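Local coordinates for brefeldin A esterase (Bacillus subtilis, PDB 1JKM), which hydrolyses the ester bond of brefeldin A as a serine hydrolase of the alpha/beta hydrolase family, related to mammalian hormone-sensitive lipase, at residues S83-L88 and V172-E177; H159-G164 and P273-Y278. All blocks are in the same frame, centred on the assembly; numbering follows the deposited sequence.

Interaction 1 (S83-L88 and V172-E177)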
loop_
_atom_site.group_PDB
_atom_site.type_symbol
_atom_site.label_atom_id
_atom_site.label_comp_id
_atom_site.label_asym_id
_atom_site.label_seq_id
_atom_site.Cartn_x
_atom_site.Cartn_y
_atom_site.Cartn_z
ATOM N N SER B 83 14.816 -23.169 21.060
ATOM C CA SER B 83 15.346 -24.488 21.405
ATOM C C SER B 83 14.669 -25.435 20.443
ATOM O O SER B 83 13.746 -24.970 19.744
ATOM C CB SER B 83 15.010 -24.810 22.851
ATOM O OG SER B 83 13.602 -24.706 23.014
ATOM N N THR B 84 15.174 -26.669 20.347
ATOM C CA THR B 84 14.530 -27.616 19.440
ATOM C C THR B 84 14.219 -28.902 20.200
ATOM O O THR B 84 14.819 -29.180 21.243
ATOM C CB THR B 84 15.361 -27.960 18.201
ATOM O OG1 THR B 84 16.539 -28.664 18.614
ATOM C CG2 THR B 84 15.837 -26.743 17.429
ATOM N N GLU B 85 13.203 -29.622 19.743
ATOM C CA GLU B 85 12.813 -30.889 20.338
ATOM C C GLU B 85 12.588 -31.852 19.168
ATOM O O GLU B 85 12.294 -31.393 18.065
ATOM C CB GLU B 85 11.548 -30.822 21.164
ATOM C CG GLU B 85 11.562 -29.922 22.372
ATOM C CD GLU B 85 12.099 -30.516 23.654
ATOM O OE1 GLU B 85 12.476 -31.706 23.692
ATOM O OE2 GLU B 85 12.136 -29.761 24.660
ATOM N N THR B 86 12.801 -33.146 19.391
ATOM C CA THR B 86 12.427 -34.115 18.365
ATOM C C THR B 86 11.405 -35.076 18.949
ATOM O O THR B 86 11.534 -35.437 20.125
ATOM C CB THR B 86 13.690 -34.860 17.902
ATOM O OG1 THR B 86 14.662 -33.918 17.412
ATOM C CG2 THR B 86 13.353 -35.878 16.835
ATOM N N ILE B 87 10.296 -35.323 18.279
ATOM C CA ILE B 87 9.377 -36.390 18.631
ATOM C C ILE B 87 9.249 -37.358 17.464
ATOM O O ILE B 87 9.717 -37.054 16.357
ATOM C CB ILE B 87 7.975 -35.810 18.965
ATOM C CG1 ILE B 87 7.329 -35.220 17.725
ATOM C CG2 ILE B 87 8.087 -34.785 20.090
ATOM C CD1 ILE B 87 5.947 -34.626 17.878
ATOM N N LEU B 88 8.594 -38.494 17.663
ATOM C CA LEU B 88 8.332 -39.396 16.545
ATOM C C LEU B 88 6.869 -39.367 16.116
ATOM O O LEU B 88 5.979 -39.336 16.961
ATOM C CB LEU B 88 8.702 -40.841 16.903
ATOM C CG LEU B 88 10.201 -41.137 17.025
ATOM C CD1 LEU B 88 10.533 -41.610 18.427
ATOM C CD2 LEU B 88 10.603 -42.165 15.980
ATOM N N VAL B 172 0.715 -31.626 18.096
ATOM C CA VAL B 172 -0.272 -30.995 18.985
ATOM C C VAL B 172 -0.488 -31.840 20.234
ATOM O O VAL B 172 -0.424 -31.315 21.338
ATOM C CB VAL B 172 -1.606 -30.709 18.258
ATOM C CG1 VAL B 172 -2.769 -30.432 19.196
ATOM C CG2 VAL B 172 -1.451 -29.506 17.322
ATOM N N LEU B 173 -0.693 -33.148 20.085
ATOM C CA LEU B 173 -0.817 -34.031 21.248
ATOM C C LEU B 173 0.402 -34.061 22.144
ATOM O O LEU B 173 0.300 -33.921 23.372
ATOM C CB LEU B 173 -1.109 -35.458 20.763
ATOM C CG LEU B 173 -2.393 -35.663 19.971
ATOM C CD1 LEU B 173 -2.555 -37.138 19.622
ATOM C CD2 LEU B 173 -3.612 -35.144 20.731
ATOM N N TRP B 174 1.608 -34.070 21.560
ATOM C CA TRP B 174 2.806 -33.930 22.371
ATOM C C TRP B 174 2.859 -32.670 23.205
ATOM O O TRP B 174 3.261 -32.613 24.375
ATOM C CB TRP B 174 4.043 -34.020 21.454
ATOM C CG TRP B 174 5.317 -34.104 22.235
ATOM C CD1 TRP B 174 5.943 -35.244 22.671
ATOM C CD2 TRP B 174 6.123 -33.004 22.671
ATOM N NE1 TRP B 174 7.095 -34.909 23.353
ATOM C CE2 TRP B 174 7.224 -33.537 23.364
ATOM C CE3 TRP B 174 6.019 -31.616 22.542
ATOM C CZ2 TRP B 174 8.210 -32.731 23.929
ATOM C CZ3 TRP B 174 6.999 -30.819 23.101
ATOM C CH2 TRP B 174 8.084 -31.378 23.789
ATOM N N VAL B 175 2.526 -31.537 22.556
ATOM C CA VAL B 175 2.550 -30.252 23.245
ATOM C C VAL B 175 1.511 -30.257 24.360
ATOM O O VAL B 175 1.792 -29.777 25.447
ATOM C CB VAL B 175 2.278 -29.091 22.246
ATOM C CG1 VAL B 175 2.185 -27.754 22.955
ATOM C CG2 VAL B 175 3.372 -29.029 21.189
ATOM N N ASP B 176 0.325 -30.788 24.106
ATOM C CA ASP B 176 -0.732 -30.899 25.088
ATOM C C ASP B 176 -0.273 -31.713 26.307
ATOM O O ASP B 176 -0.347 -31.241 27.444
ATOM C CB ASP B 176 -1.942 -31.603 24.448
ATOM C CG ASP B 176 -3.051 -31.739 25.480
ATOM O OD1 ASP B 176 -3.445 -30.721 26.087
ATOM O OD2 ASP B 176 -3.516 -32.873 25.683
ATOM N N GLU B 177 0.442 -32.817 26.028
ATOM C CA GLU B 177 0.997 -33.612 27.122
ATOM C C GLU B 177 2.053 -32.834 27.892
ATOM O O GLU B 177 2.281 -33.145 29.061
ATOM C CB GLU B 177 1.589 -34.942 26.666
ATOM C CG GLU B 177 0.720 -35.784 25.754
ATOM C CD GLU B 177 1.551 -36.681 24.842
ATOM O OE1 GLU B 177 2.726 -36.958 25.194
ATOM O OE2 GLU B 177 1.046 -37.115 23.778
#

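Interaction 2 (H159-G164 and P273-Y278)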
loop_
_atom_site.group_PDB
_atom_site.type_symbol
_atom_site.label_atom_id
_atom_site.label_comp_id
_atom_site.label_asym_id
_atom_site.label_seq_id
_atom_site.Cartn_x
_atom_site.Cartn_y
_atom_site.Cartn_z
ATOM N N HIS B 159 5.100 -37.436 -0.147
ATOM C CA HIS B 159 4.379 -37.756 1.079
ATOM C C HIS B 159 2.960 -37.189 1.048
ATOM O O HIS B 159 2.659 -36.221 1.743
ATOM C CB HIS B 159 5.038 -37.290 2.378
ATOM C CG HIS B 159 6.468 -37.675 2.549
ATOM N ND1 HIS B 159 7.490 -36.802 2.200
ATOM C CD2 HIS B 159 7.062 -38.810 2.980
ATOM C CE1 HIS B 159 8.647 -37.393 2.438
ATOM N NE2 HIS B 159 8.414 -38.602 2.911
ATOM N N PRO B 160 2.112 -37.765 0.218
ATOM C CA PRO B 160 0.746 -37.300 0.055
ATOM C C PRO B 160 -0.106 -37.543 1.301
ATOM O O PRO B 160 0.284 -38.060 2.338
ATOM C CB PRO B 160 0.291 -38.097 -1.169
ATOM C CG PRO B 160 0.980 -39.419 -0.975
ATOM C CD PRO B 160 2.374 -38.993 -0.588
ATOM N N PHE B 161 -1.326 -37.015 1.264
ATOM C CA PHE B 161 -2.261 -37.097 2.390
ATOM C C PHE B 161 -2.401 -38.583 2.760
ATOM O O PHE B 161 -2.579 -39.332 1.803
ATOM C CB PHE B 161 -3.590 -36.595 1.832
ATOM C CG PHE B 161 -4.707 -36.714 2.828
ATOM C CD1 PHE B 161 -4.896 -35.710 3.770
ATOM C CD2 PHE B 161 -5.535 -37.833 2.836
ATOM C CE1 PHE B 161 -5.920 -35.804 4.692
ATOM C CE2 PHE B 161 -6.555 -37.915 3.772
ATOM C CZ PHE B 161 -6.750 -36.910 4.694
ATOM N N PRO B 162 -2.294 -38.927 4.023
ATOM C CA PRO B 162 -2.327 -37.954 5.113
ATOM C C PRO B 162 -1.110 -37.745 5.949
ATOM O O PRO B 162 -1.231 -37.344 7.121
ATOM C CB PRO B 162 -3.366 -38.631 6.063
ATOM C CG PRO B 162 -2.834 -40.052 6.016
ATOM C CD PRO B 162 -2.768 -40.263 4.518
ATOM N N SER B 163 0.127 -37.883 5.432
ATOM C CA SER B 163 1.298 -37.785 6.272
ATOM C C SER B 163 1.458 -36.461 7.021
ATOM O O SER B 163 1.771 -36.523 8.198
ATOM C CB SER B 163 2.586 -38.019 5.446
ATOM O OG SER B 163 2.470 -39.244 4.735
ATOM N N GLY B 164 1.287 -35.304 6.356
ATOM C CA GLY B 164 1.467 -34.060 7.127
ATOM C C GLY B 164 0.461 -33.834 8.256
ATOM O O GLY B 164 0.841 -33.372 9.352
ATOM N N PRO B 273 -13.154 -33.913 4.110
ATOM C CA PRO B 273 -12.933 -32.747 4.955
ATOM C C PRO B 273 -11.617 -32.741 5.691
ATOM O O PRO B 273 -11.161 -31.648 6.050
ATOM C CB PRO B 273 -14.072 -32.791 5.988
ATOM C CG PRO B 273 -14.580 -34.194 5.890
ATOM C CD PRO B 273 -14.519 -34.447 4.391
ATOM N N ILE B 274 -10.983 -33.901 5.951
ATOM C CA ILE B 274 -9.641 -33.845 6.543
ATOM C C ILE B 274 -8.601 -33.356 5.553
ATOM O O ILE B 274 -7.524 -32.873 5.962
ATOM C CB ILE B 274 -9.252 -35.208 7.148
ATOM C CG1 ILE B 274 -10.423 -35.710 8.004
ATOM C CG2 ILE B 274 -7.956 -35.138 7.938
ATOM C CD1 ILE B 274 -10.647 -34.991 9.304
ATOM N N ALA B 275 -8.782 -33.611 4.279
ATOM C CA ALA B 275 -7.911 -33.102 3.242
ATOM C C ALA B 275 -8.297 -31.659 2.901
ATOM O O ALA B 275 -7.429 -30.809 2.673
ATOM C CB ALA B 275 -8.027 -33.902 1.936
ATOM N N TRP B 276 -9.604 -31.447 2.706
ATOM C CA TRP B 276 -10.129 -30.203 2.170
ATOM C C TRP B 276 -11.330 -29.786 3.033
ATOM O O TRP B 276 -12.502 -30.018 2.754
ATOM C CB TRP B 276 -10.554 -30.267 0.683
ATOM C CG TRP B 276 -9.423 -30.705 -0.202
ATOM C CD1 TRP B 276 -9.312 -31.940 -0.805
ATOM C CD2 TRP B 276 -8.243 -29.971 -0.554
ATOM N NE1 TRP B 276 -8.134 -32.011 -1.516
ATOM C CE2 TRP B 276 -7.458 -30.808 -1.380
ATOM C CE3 TRP B 276 -7.769 -28.681 -0.249
ATOM C CZ2 TRP B 276 -6.240 -30.410 -1.905
ATOM C CZ3 TRP B 276 -6.549 -28.284 -0.786
ATOM C CH2 TRP B 276 -5.791 -29.140 -1.604
ATOM N N PRO B 277 -11.062 -29.126 4.157
ATOM C CA PRO B 277 -12.053 -28.689 5.126
ATOM C C PRO B 277 -13.140 -27.764 4.629
ATOM O O PRO B 277 -14.238 -27.796 5.258
ATOM C CB PRO B 277 -11.234 -27.996 6.216
ATOM C CG PRO B 277 -9.882 -28.645 6.111
ATOM C CD PRO B 277 -9.688 -28.790 4.626
ATOM N N TYR B 278 -13.156 -27.301 3.393
ATOM C CA TYR B 278 -14.304 -26.667 2.766
ATOM C C TYR B 278 -15.490 -27.647 2.706
ATOM O O TYR B 278 -16.625 -27.177 2.635
ATOM C CB TYR B 278 -13.962 -26.227 1.348
ATOM C CG TYR B 278 -15.000 -25.549 0.516
ATOM C CD1 TYR B 278 -15.510 -24.272 0.816
ATOM C CD2 TYR B 278 -15.507 -26.175 -0.621
ATOM C CE1 TYR B 278 -16.467 -23.656 0.033
ATOM C CE2 TYR B 278 -16.452 -25.589 -1.411
ATOM C CZ TYR B 278 -16.934 -24.325 -1.082
ATOM O OH TYR B 278 -17.883 -23.792 -1.902
#

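Interaction 1 (S83-L88 and V172-E177)
Ile-87 and Trp-174 mark the nearest approach of the two backbones, with their CA atoms 8.0 Å apart. Residues 83-88 are extended and belong to strand 80-88. Residues 172-177 are the last turns of helix 163-177. The gap is bridged by side chains alone. Glu-85 and Ile-87 both point toward the helix, as alternate residues of a strand do, while Thr-86 between them points away.

Trp-174 reaches out from the helix with CG anti to its backbone N (chi1 -171°). Its indole presents one face to the strand. Ile-87 CG2 sits above the five-membered ring, 3.3 Å from the ring centroid and 8° off the normal. This is a nearly vertical and tight CH-pi contact. The same methyl lies 3.4 Å from Trp-174 CD1 and equally close to Trp-174 NE1. The other branch of Ile-87 does less: its CD1 comes to 4.1 Å from Trp-174 CB.

In the alpha/beta hydrolase fold, helices cover both faces of a central, mostly parallel sheet. Here helix 163-177 packs on the sheet with Val-172 and Val-175 over strand 184-192, and Trp-174 extends the contact to the antiparallel end. Strand 80-88 is outermost within the chain and pairs with 94-102, and Trp-174 also touches Leu-97 on that second strand.

Glu-85 meets the far end of the indole. Its chain bends at chi2 and crosses the tryptophan at about a right angle. Glu-85 CG comes closest, 4.0 Å from Trp-174 CH2, with the carboxylate carbon CD hardly farther. The carboxylate plane is tilted 47° from the ring. Beyond the two segments, the indole stacks with the ring of His-178.

Interaction 2 (H159-G164 and P273-Y278)
Phe-161 carries this contact, laying its ring against the backbone and side chains of Ile-274 and Ala-275. Its CB points toward residues 273-278. At CG the side chain runs anti to the backbone N (chi1 175°), which sends the ring out across the gap.

Along one side of the ring, each atom meets something different. CD1 lies 4.0 Å from Ala-275 CA. CE1, the next atom out, faces the peptide link between the two partners: it is 3.6 Å from Ile-274 O and equally far from Ala-275 N. At the tip, CZ meets the branch point of Ile-274, with CG2 of that residue 3.9 Å away. This methyl lies at the ring edge, in its plane. The rest of the isoleucine leads away from the phenylalanine.

The two faces are also occupied. Over one, Ala-275 CB makes a CH-pi contact, 4.1 Å from the ring centroid and displaced toward the rim. Over the opposite face lies Pro-162 CB, 3.8 Å above the ring plane and close to its centre. The peptide bond before Pro-162 is cis, an arrangement that lets a proline pack on the aromatic ring preceding it. The ring is therefore held between this proline and the alanine.

Pro-162 is also the N-cap of helix 163-177, so Phe-161 sits just ahead of that helix. The facing loop runs between helices 253-263 and 282-285. It is itself backed by helix 194-208, where Ile-274 touches Leu-204 and Arg-208, and where Asn-197 ND2 hydrogen-bonds Ala-275 O.

Overall arrangement
Both interactions use helix 163-177, at its two ends. Interaction 2 lies where the helix starts, and interaction 1 lies on its last turns. Their centres are 21 Å apart, and their nearest atoms are about 9 Å apart without touching. Along the chain the segments alternate: 83-88, 159-164, 172-177, 273-278. One end of the helix meets the edge strand 80-88; at the other, the turn leading into it meets the loop at 273-278. It leads through the short helix 179-182 to strand 184-192, which in alpha/beta hydrolases probably corresponds to the strand running into the nucleophile elbow. Through this helix, parts of the chain before and after it are packed against the same element.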